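Local coordinates for protein subtilisin-like serine protease (Fervidobacterium pennivorans, PDB 1R6V) that degrades keratin into peptides as a calcium-binding, subtilisin-like serine protease, which allows its bacterium to grow on native feathers, at residues T465-M470 and G504-D509; G219-A224 and V391-Q396; D5-P10 and G608-L613. The protein carries 1 engineered substitution. All coordinates share one frame; numbering follows the deposited sequence.

Contact 1 (T465-M470 and G504-D509); sequences TVFVSM and GPDHWD
The ring of F467 wedges its CE1-CZ-CE2 end against G504 and D506, and the tightest packing of the contact is found here. CE1 comes to 3.1 Å from the carbonyl oxygen of G504, and CZ to 3.5 Å from CB of D506. The side chains of F467 and D506 cross at about a right angle, with D506 OD1 in the ring plane at its edge, while T465 O lies above one face, over the centre. To get there F467 takes a first torsion of -24°, off the staggered value near -60°, which probably reflects the packing. Beside it, T465 OG1 accepts a nearly straight bond from D506 N (3.1 Å, 162°). A hydroxyl suits this place, because P505 has no N-H to give and D506 N is the first donor after it. T465 O is a second, weak acceptor for the same N-H. The looser part lies at V466, whose CG2 stays 4.0 Å from P505 N; its side chain instead joins V454 and V502 inside the sandwich. On the wetter side F467 and D506 are partly exposed, a water donates to both T465 OG1 and D506 O, and K481 makes a long, weak ion pair with D506 OD2. With an alanine at F467, a gap is likely to open beside G504 O, and the D506 side chain would probably be freer to turn. Where strand 466-471 and strand 496-505 part, then, one good polar bond fixes the backbone, and a weak attraction between the ring edge and D506 OD1 may add to the packing.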
loop_
_atom_site.group_PDB
_atom_site.type_symbol
_atom_site.label_atom_id
_atom_site.label_comp_id
_atom_site.label_asym_id
_atom_site.label_seq_id
_atom_site.Cartn_x
_atom_site.Cartn_y
_atom_site.Cartn_z
ATOM N N THR A 465 -0.325 12.490 -5.417
ATOM C CA THR A 465 0.642 12.277 -4.341
ATOM C C THR A 465 0.503 13.210 -3.144
ATOM O O THR A 465 1.482 13.513 -2.459
ATOM C CB THR A 465 2.118 12.319 -4.850
ATOM O OG1 THR A 465 2.530 13.672 -5.082
ATOM C CG2 THR A 465 2.251 11.523 -6.147
ATOM N N VAL A 466 -0.714 13.679 -2.909
ATOM C CA VAL A 466 -0.982 14.524 -1.753
ATOM C C VAL A 466 -1.263 13.541 -0.615
ATOM O O VAL A 466 -2.008 12.565 -0.793
ATOM C CB VAL A 466 -2.207 15.422 -2.006
ATOM C CG1 VAL A 466 -2.651 16.095 -0.702
ATOM C CG2 VAL A 466 -1.851 16.488 -3.044
ATOM N N PHE A 467 -0.652 13.772 0.541
ATOM C CA PHE A 467 -0.849 12.889 1.683
ATOM C C PHE A 467 -2.140 13.281 2.385
ATOM O O PHE A 467 -2.449 14.463 2.513
ATOM C CB PHE A 467 0.313 13.011 2.674
ATOM C CG PHE A 467 1.597 13.514 2.056
ATOM C CD1 PHE A 467 1.796 14.882 1.824
ATOM C CD2 PHE A 467 2.615 12.626 1.724
ATOM C CE1 PHE A 467 2.999 15.352 1.268
ATOM C CE2 PHE A 467 3.816 13.080 1.169
ATOM C CZ PHE A 467 4.009 14.446 0.943
ATOM N N VAL A 468 -2.907 12.284 2.817
ATOM C CA VAL A 468 -4.154 12.556 3.522
ATOM C C VAL A 468 -4.116 11.724 4.787
ATOM O O VAL A 468 -4.086 10.488 4.753
ATOM C CB VAL A 468 -5.393 12.188 2.680
ATOM C CG1 VAL A 468 -6.676 12.458 3.488
ATOM C CG2 VAL A 468 -5.418 13.009 1.403
ATOM N N SER A 469 -4.117 12.427 5.912
ATOM C CA SER A 469 -4.028 11.799 7.214
ATOM C C SER A 469 -5.307 12.045 8.005
ATOM O O SER A 469 -5.686 13.193 8.206
ATOM C CB SER A 469 -2.826 12.411 7.942
ATOM O OG SER A 469 -2.565 11.777 9.171
ATOM N N MET A 470 -5.985 10.977 8.428
ATOM C CA MET A 470 -7.219 11.125 9.213
ATOM C C MET A 470 -6.828 10.769 10.636
ATOM O O MET A 470 -6.590 9.611 10.947
ATOM C CB MET A 470 -8.314 10.183 8.690
ATOM C CG MET A 470 -8.615 10.359 7.197
ATOM S SD MET A 470 -9.889 9.232 6.520
ATOM C CE MET A 470 -11.413 9.794 7.534
ATOM N N GLY A 504 0.451 18.987 0.457
ATOM C CA GLY A 504 0.842 19.232 -0.933
ATOM C C GLY A 504 1.534 18.126 -1.666
ATOM O O GLY A 504 1.921 17.153 -1.026
ATOM N N PRO A 505 1.748 18.249 -2.996
ATOM C CA PRO A 505 2.421 17.123 -3.656
ATOM C C PRO A 505 3.698 16.750 -2.927
ATOM O O PRO A 505 4.372 17.612 -2.372
ATOM C CB PRO A 505 2.683 17.642 -5.075
ATOM C CG PRO A 505 1.597 18.673 -5.285
ATOM C CD PRO A 505 1.548 19.370 -3.934
ATOM N N ASP A 506 3.977 15.467 -2.994
ATOM C CA ASP A 506 5.154 14.936 -2.330
ATOM C C ASP A 506 6.412 15.277 -3.123
ATOM O O ASP A 506 6.581 14.824 -4.248
ATOM C CB ASP A 506 5.007 13.419 -2.201
ATOM C CG ASP A 506 6.138 12.780 -1.431
ATOM O OD1 ASP A 506 6.931 13.507 -0.793
ATOM O OD2 ASP A 506 6.224 11.536 -1.456
ATOM N N HIS A 507 7.365 16.099 -2.473
ATOM C CA HIS A 507 8.591 16.474 -3.162
ATOM C C HIS A 507 9.716 15.555 -2.700
ATOM O O HIS A 507 10.629 15.995 -1.999
ATOM C CB HIS A 507 8.941 17.932 -2.849
ATOM C CG HIS A 507 8.604 18.346 -1.447
ATOM N ND1 HIS A 507 7.307 18.505 -1.011
ATOM C CD2 HIS A 507 9.395 18.627 -0.385
ATOM C CE1 HIS A 507 7.310 18.870 0.259
ATOM N NE2 HIS A 507 8.565 18.949 0.663
ATOM N N TRP A 508 9.646 14.284 -3.091
ATOM C CA TRP A 508 10.652 13.292 -2.697
ATOM C C TRP A 508 11.873 13.277 -3.598
ATOM O O TRP A 508 12.881 12.647 -3.276
ATOM C CB TRP A 508 10.052 11.885 -2.698
ATOM C CG TRP A 508 9.514 11.449 -4.041
ATOM C CD1 TRP A 508 8.268 11.689 -4.531
ATOM C CD2 TRP A 508 10.207 10.699 -5.059
ATOM N NE1 TRP A 508 8.133 11.142 -5.783
ATOM C CE2 TRP A 508 9.308 10.529 -6.134
ATOM C CE3 TRP A 508 11.498 10.161 -5.165
ATOM C CZ2 TRP A 508 9.655 9.835 -7.308
ATOM C CZ3 TRP A 508 11.847 9.472 -6.333
ATOM C CH2 TRP A 508 10.925 9.316 -7.387
ATOM N N ASP A 509 11.756 13.955 -4.736
ATOM C CA ASP A 509 12.813 14.043 -5.732
ATOM C C ASP A 509 13.766 15.158 -5.309
ATOM O O ASP A 509 13.804 16.225 -5.920
ATOM C CB ASP A 509 12.179 14.359 -7.093
ATOM C CG ASP A 509 13.132 14.174 -8.251
ATOM O OD1 ASP A 509 12.736 14.527 -9.380
ATOM O OD2 ASP A 509 14.261 13.678 -8.040
HETATM O O HOH W 1 5.197 13.630 -5.890
#

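Contact 2 (G219-A224 and V391-Q396)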
loop_
_atom_site.group_PDB
_atom_site.type_symbol
_atom_site.label_atom_id
_atom_site.label_comp_id
_atom_site.label_asym_id
_atom_site.label_seq_id
_atom_site.Cartn_x
_atom_site.Cartn_y
_atom_site.Cartn_z
ATOM N N GLY A 219 -8.950 -26.467 13.686
ATOM C CA GLY A 219 -8.895 -25.036 13.444
ATOM C C GLY A 219 -10.038 -24.279 14.091
ATOM O O GLY A 219 -10.954 -24.876 14.640
ATOM N N VAL A 220 -9.946 -22.959 14.057
ATOM C CA VAL A 220 -10.979 -22.081 14.594
ATOM C C VAL A 220 -12.272 -22.290 13.794
ATOM O O VAL A 220 -13.377 -22.250 14.345
ATOM C CB VAL A 220 -10.556 -20.607 14.450
ATOM C CG1 VAL A 220 -11.708 -19.700 14.808
ATOM C CG2 VAL A 220 -9.337 -20.320 15.350
ATOM N N ALA A 221 -12.099 -22.507 12.494
ATOM C CA ALA A 221 -13.194 -22.690 11.539
ATOM C C ALA A 221 -13.015 -24.022 10.804
ATOM O O ALA A 221 -12.657 -24.057 9.627
ATOM C CB ALA A 221 -13.192 -21.522 10.535
ATOM N N PRO A 222 -13.286 -25.142 11.489
ATOM C CA PRO A 222 -13.128 -26.453 10.851
ATOM C C PRO A 222 -14.038 -26.708 9.657
ATOM O O PRO A 222 -13.826 -27.653 8.909
ATOM C CB PRO A 222 -13.355 -27.431 11.996
ATOM C CG PRO A 222 -14.277 -26.678 12.922
ATOM C CD PRO A 222 -13.757 -25.262 12.878
ATOM N N GLY A 223 -15.031 -25.852 9.469
ATOM C CA GLY A 223 -15.927 -26.037 8.336
ATOM C C GLY A 223 -15.464 -25.320 7.079
ATOM O O GLY A 223 -15.946 -25.602 5.971
ATOM N N ALA A 224 -14.520 -24.393 7.246
ATOM C CA ALA A 224 -13.994 -23.618 6.119
ATOM C C ALA A 224 -13.029 -24.407 5.249
ATOM O O ALA A 224 -12.683 -25.544 5.560
ATOM C CB ALA A 224 -13.314 -22.350 6.629
ATOM N N VAL A 391 -13.364 -14.643 11.499
ATOM C CA VAL A 391 -14.099 -14.026 10.391
ATOM C C VAL A 391 -14.818 -15.086 9.546
ATOM O O VAL A 391 -15.968 -14.898 9.125
ATOM C CB VAL A 391 -13.142 -13.196 9.469
ATOM C CG1 VAL A 391 -13.897 -12.682 8.215
ATOM C CG2 VAL A 391 -12.597 -11.998 10.245
ATOM N N ALA A 392 -14.139 -16.195 9.260
ATOM C CA ALA A 392 -14.762 -17.241 8.458
ATOM C C ALA A 392 -16.029 -17.782 9.120
ATOM O O ALA A 392 -17.023 -18.036 8.436
ATOM C CB ALA A 392 -13.764 -18.380 8.199
ATOM N N VAL A 393 -15.989 -17.973 10.436
ATOM C CA VAL A 393 -17.166 -18.465 11.169
ATOM C C VAL A 393 -18.280 -17.405 11.096
ATOM O O VAL A 393 -19.447 -17.719 10.831
ATOM C CB VAL A 393 -16.792 -18.811 12.660
ATOM C CG1 VAL A 393 -18.043 -19.254 13.449
ATOM C CG2 VAL A 393 -15.776 -19.968 12.669
ATOM N N LEU A 394 -17.919 -16.139 11.283
ATOM C CA LEU A 394 -18.908 -15.063 11.217
ATOM C C LEU A 394 -19.561 -14.938 9.849
ATOM O O LEU A 394 -20.753 -14.632 9.758
ATOM C CB LEU A 394 -18.279 -13.716 11.577
ATOM C CG LEU A 394 -17.733 -13.586 13.005
ATOM C CD1 LEU A 394 -17.048 -12.240 13.173
ATOM C CD2 LEU A 394 -18.882 -13.717 14.019
ATOM N N LEU A 395 -18.792 -15.163 8.788
ATOM C CA LEU A 395 -19.347 -15.028 7.444
ATOM C C LEU A 395 -20.384 -16.097 7.162
ATOM O O LEU A 395 -21.217 -15.928 6.273
ATOM C CB LEU A 395 -18.230 -15.039 6.398
ATOM C CG LEU A 395 -17.420 -13.730 6.419
ATOM C CD1 LEU A 395 -16.222 -13.861 5.507
ATOM C CD2 LEU A 395 -18.314 -12.551 5.993
ATOM N N GLN A 396 -20.336 -17.201 7.903
ATOM C CA GLN A 396 -21.349 -18.236 7.723
ATOM C C GLN A 396 -22.651 -17.730 8.331
ATOM O O GLN A 396 -23.726 -17.867 7.737
ATOM C CB GLN A 396 -20.975 -19.538 8.432
ATOM C CG GLN A 396 -22.093 -20.581 8.338
ATOM C CD GLN A 396 -21.764 -21.857 9.075
ATOM O OE1 GLN A 396 -20.606 -22.113 9.402
ATOM N NE2 GLN A 396 -22.780 -22.672 9.335
#
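A221 presents its methyl to helix 380-397 and touches two side chains at once: CB lies 3.7 Å from CG2 of V393 and 4.0 Å from CB of A392. A second methyl, CB of A224, approaches CB of A392 from further along the loop at 4.3 Å. CG2 of V393 also rests against the backbone, 3.7 Å from V220 O. This branch reaches the loop because CG1 stands anti to the backbone N (chi1 177°), which places CG2 beside that nitrogen and on the side of A221. Small residues suit the meeting, since methyl against methyl lets the loop backbone come close to the helix.

In the next shell, A221 to A224 form a type I beta turn closed by A224 N to A221 O (3.0 Å), so both methyls are held toward the helix. P222, at the second position, has a ring that favours the phi this turn needs. V220 O, beside V393 CG2 in a buried residue, accepts from W148 NE1. Q396, one helical turn beyond A392, accepts through OE1 from the backbone N-H groups of S152, G153 and T154, while G223 is tied by its backbone to S152; the loop 152-154 thus braces helix and turn together. I156 and L433 pack against A392 and V393, respectively.

Within the subtilisin-like catalytic domain, this helix begins near S381, the inferred nucleophile, and the loop follows the calcium ligand I217. Between side chains the joint is apolar, with no polar bond across it: it relies on shape and burial, while the polar bonds that fix its position are made around it.

Contact 3 (D5-P10 and G608-L613); sequences DLASLP and GIQTLL
L6 and Q610 account for most of the surface buried here, with A7 a distant third. The L6 side chain points toward strand 604-610, its CD1 lying 4.0 Å from the carbonyl oxygen of I609 and 4.4 Å from CA of G608. Glycine suits that place, because a beta carbon on residue 608 would sit tightly against the leucine methyl. CG of L6 is anti to the backbone N (chi1 -157°), carrying the branch away from its own loop toward the sheet, where V575, V584 and W644 complete an apolar seat.

Q610 rises from the same sheet face to meet the loop. The other delta methyl of L6, CD2, lies against its amide end, the two side chains crossing at a slant. Its CG takes the position between backbone N and carbonyl carbon, and the extended chain beyond it lays the amide beside A7, with CD 3.9 Å from A7 CB. Which end of that amide is oxygen is doubtful, so the contact is best read as plain packing. A7, exposed and small, lets the flat group lie close to the loop backbone. R587, through NH2, binds the carbonyl oxygens of both L6 and L9 and so anchors the loop over the sheet.

Strand alternation explains the rest: I609 points to the other side, while G608 and Q610 look toward the loop. A segment assigned to the propeptide is therefore docked on one face of an antiparallel sheet in the second beta-sandwich domain.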
loop_
_atom_site.group_PDB
_atom_site.type_symbol
_atom_site.label_atom_id
_atom_site.label_comp_id
_atom_site.label_asym_id
_atom_site.label_seq_id
_atom_site.Cartn_x
_atom_site.Cartn_y
_atom_site.Cartn_z
ATOM N N ASP A 5 11.850 25.925 -31.638
ATOM C CA ASP A 5 11.776 27.378 -31.530
ATOM C C ASP A 5 10.668 27.764 -30.553
ATOM O O ASP A 5 9.584 27.185 -30.577
ATOM C CB ASP A 5 11.497 27.991 -32.903
ATOM C CG ASP A 5 11.557 29.504 -32.888
ATOM O OD1 ASP A 5 12.580 30.053 -32.430
ATOM O OD2 ASP A 5 10.587 30.147 -33.337
ATOM N N LEU A 6 10.938 28.747 -29.701
ATOM C CA LEU A 6 9.964 29.184 -28.707
ATOM C C LEU A 6 8.904 30.124 -29.287
ATOM O O LEU A 6 7.735 30.069 -28.902
ATOM C CB LEU A 6 10.702 29.861 -27.543
ATOM C CG LEU A 6 10.038 29.938 -26.168
ATOM C CD1 LEU A 6 11.039 30.479 -25.148
ATOM C CD2 LEU A 6 8.816 30.824 -26.231
ATOM N N ALA A 7 9.316 30.979 -30.219
ATOM C CA ALA A 7 8.407 31.936 -30.846
ATOM C C ALA A 7 7.389 31.264 -31.764
ATOM O O ALA A 7 6.302 31.796 -31.994
ATOM C CB ALA A 7 9.210 32.970 -31.632
ATOM N N SER A 8 7.737 30.089 -32.275
ATOM C CA SER A 8 6.856 29.369 -33.186
ATOM C C SER A 8 5.856 28.450 -32.486
ATOM O O SER A 8 4.943 27.921 -33.122
ATOM C CB SER A 8 7.690 28.555 -34.172
ATOM O OG SER A 8 8.483 27.604 -33.485
ATOM N N LEU A 9 6.023 28.261 -31.183
ATOM C CA LEU A 9 5.123 27.404 -30.425
ATOM C C LEU A 9 3.723 27.994 -30.322
ATOM O O LEU A 9 3.555 29.195 -30.124
ATOM C CB LEU A 9 5.663 27.166 -29.014
ATOM C CG LEU A 9 6.901 26.280 -28.883
ATOM C CD1 LEU A 9 7.286 26.195 -27.415
ATOM C CD2 LEU A 9 6.633 24.893 -29.447
ATOM N N PRO A 10 2.697 27.145 -30.462
ATOM C CA PRO A 10 1.297 27.569 -30.383
ATOM C C PRO A 10 0.824 27.707 -28.940
ATOM O O PRO A 10 1.486 27.247 -28.009
ATOM C CB PRO A 10 0.566 26.448 -31.108
ATOM C CG PRO A 10 1.363 25.243 -30.694
ATOM C CD PRO A 10 2.790 25.737 -30.892
ATOM N N GLY A 608 10.630 31.377 -19.884
ATOM C CA GLY A 608 11.645 31.577 -20.898
ATOM C C GLY A 608 11.665 32.999 -21.401
ATOM O O GLY A 608 10.852 33.839 -21.015
ATOM N N ILE A 609 12.624 33.262 -22.274
ATOM C CA ILE A 609 12.762 34.561 -22.887
ATOM C C ILE A 609 13.049 34.316 -24.363
ATOM O O ILE A 609 13.790 33.398 -24.720
ATOM C CB ILE A 609 13.909 35.363 -22.237
ATOM C CG1 ILE A 609 13.513 35.712 -20.800
ATOM C CG2 ILE A 609 14.190 36.628 -23.032
ATOM C CD1 ILE A 609 14.469 36.582 -20.081
ATOM N N GLN A 610 12.409 35.105 -25.213
ATOM C CA GLN A 610 12.630 35.007 -26.649
ATOM C C GLN A 610 12.885 36.412 -27.191
ATOM O O GLN A 610 12.422 37.402 -26.628
ATOM C CB GLN A 610 11.419 34.395 -27.359
ATOM C CG GLN A 610 10.121 35.174 -27.211
ATOM C CD GLN A 610 9.013 34.641 -28.118
ATOM O OE1 GLN A 610 8.683 35.242 -29.148
ATOM N NE2 GLN A 610 8.445 33.500 -27.740
ATOM N N THR A 611 13.636 36.479 -28.282
ATOM C CA THR A 611 13.957 37.745 -28.936
ATOM C C THR A 611 13.785 37.521 -30.438
ATOM O O THR A 611 14.013 36.415 -30.924
ATOM C CB THR A 611 15.408 38.168 -28.637
ATOM O OG1 THR A 611 15.732 39.343 -29.393
ATOM C CG2 THR A 611 16.364 37.053 -29.003
ATOM N N LEU A 612 13.391 38.565 -31.167
ATOM C CA LEU A 612 13.169 38.465 -32.610
ATOM C C LEU A 612 14.464 38.165 -33.365
ATOM O O LEU A 612 14.472 37.378 -34.313
ATOM C CB LEU A 612 12.543 39.763 -33.140
ATOM C CG LEU A 612 11.917 39.725 -34.543
ATOM C CD1 LEU A 612 10.729 38.770 -34.544
ATOM C CD2 LEU A 612 11.460 41.123 -34.949
ATOM N N LEU A 613 15.555 38.793 -32.940
ATOM C CA LEU A 613 16.853 38.592 -33.576
ATOM C C LEU A 613 17.812 37.875 -32.633
ATOM O O LEU A 613 17.762 38.063 -31.421
ATOM C CB LEU A 613 17.446 39.939 -33.996
ATOM C CG LEU A 613 16.607 40.759 -34.985
ATOM C CD1 LEU A 613 17.248 42.120 -35.195
ATOM C CD2 LEU A 613 16.491 40.008 -36.311
#

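How the contacts relate
The three contacts share no secondary-structure element and none touches another. Contact 2 belongs to the catalytic domain, contact 1 to the Ig-like sandwich, and contact 3 joins the propeptide to the second sandwich; the centres of contacts 2 and 3 lie about 71 Å apart, on opposite sides of the chain's centre. Along the sequence, contact 2 closes before contact 1 opens, and both are nested within the long loop that contact 3 closes. All are largely buried, but their chemistry differs: contact 2 is a buried meeting of apolar side chains, contact 1 adds a backbone-hydroxyl bond and water at a sheet end, and contact 3 has an exposed alanine at its margin.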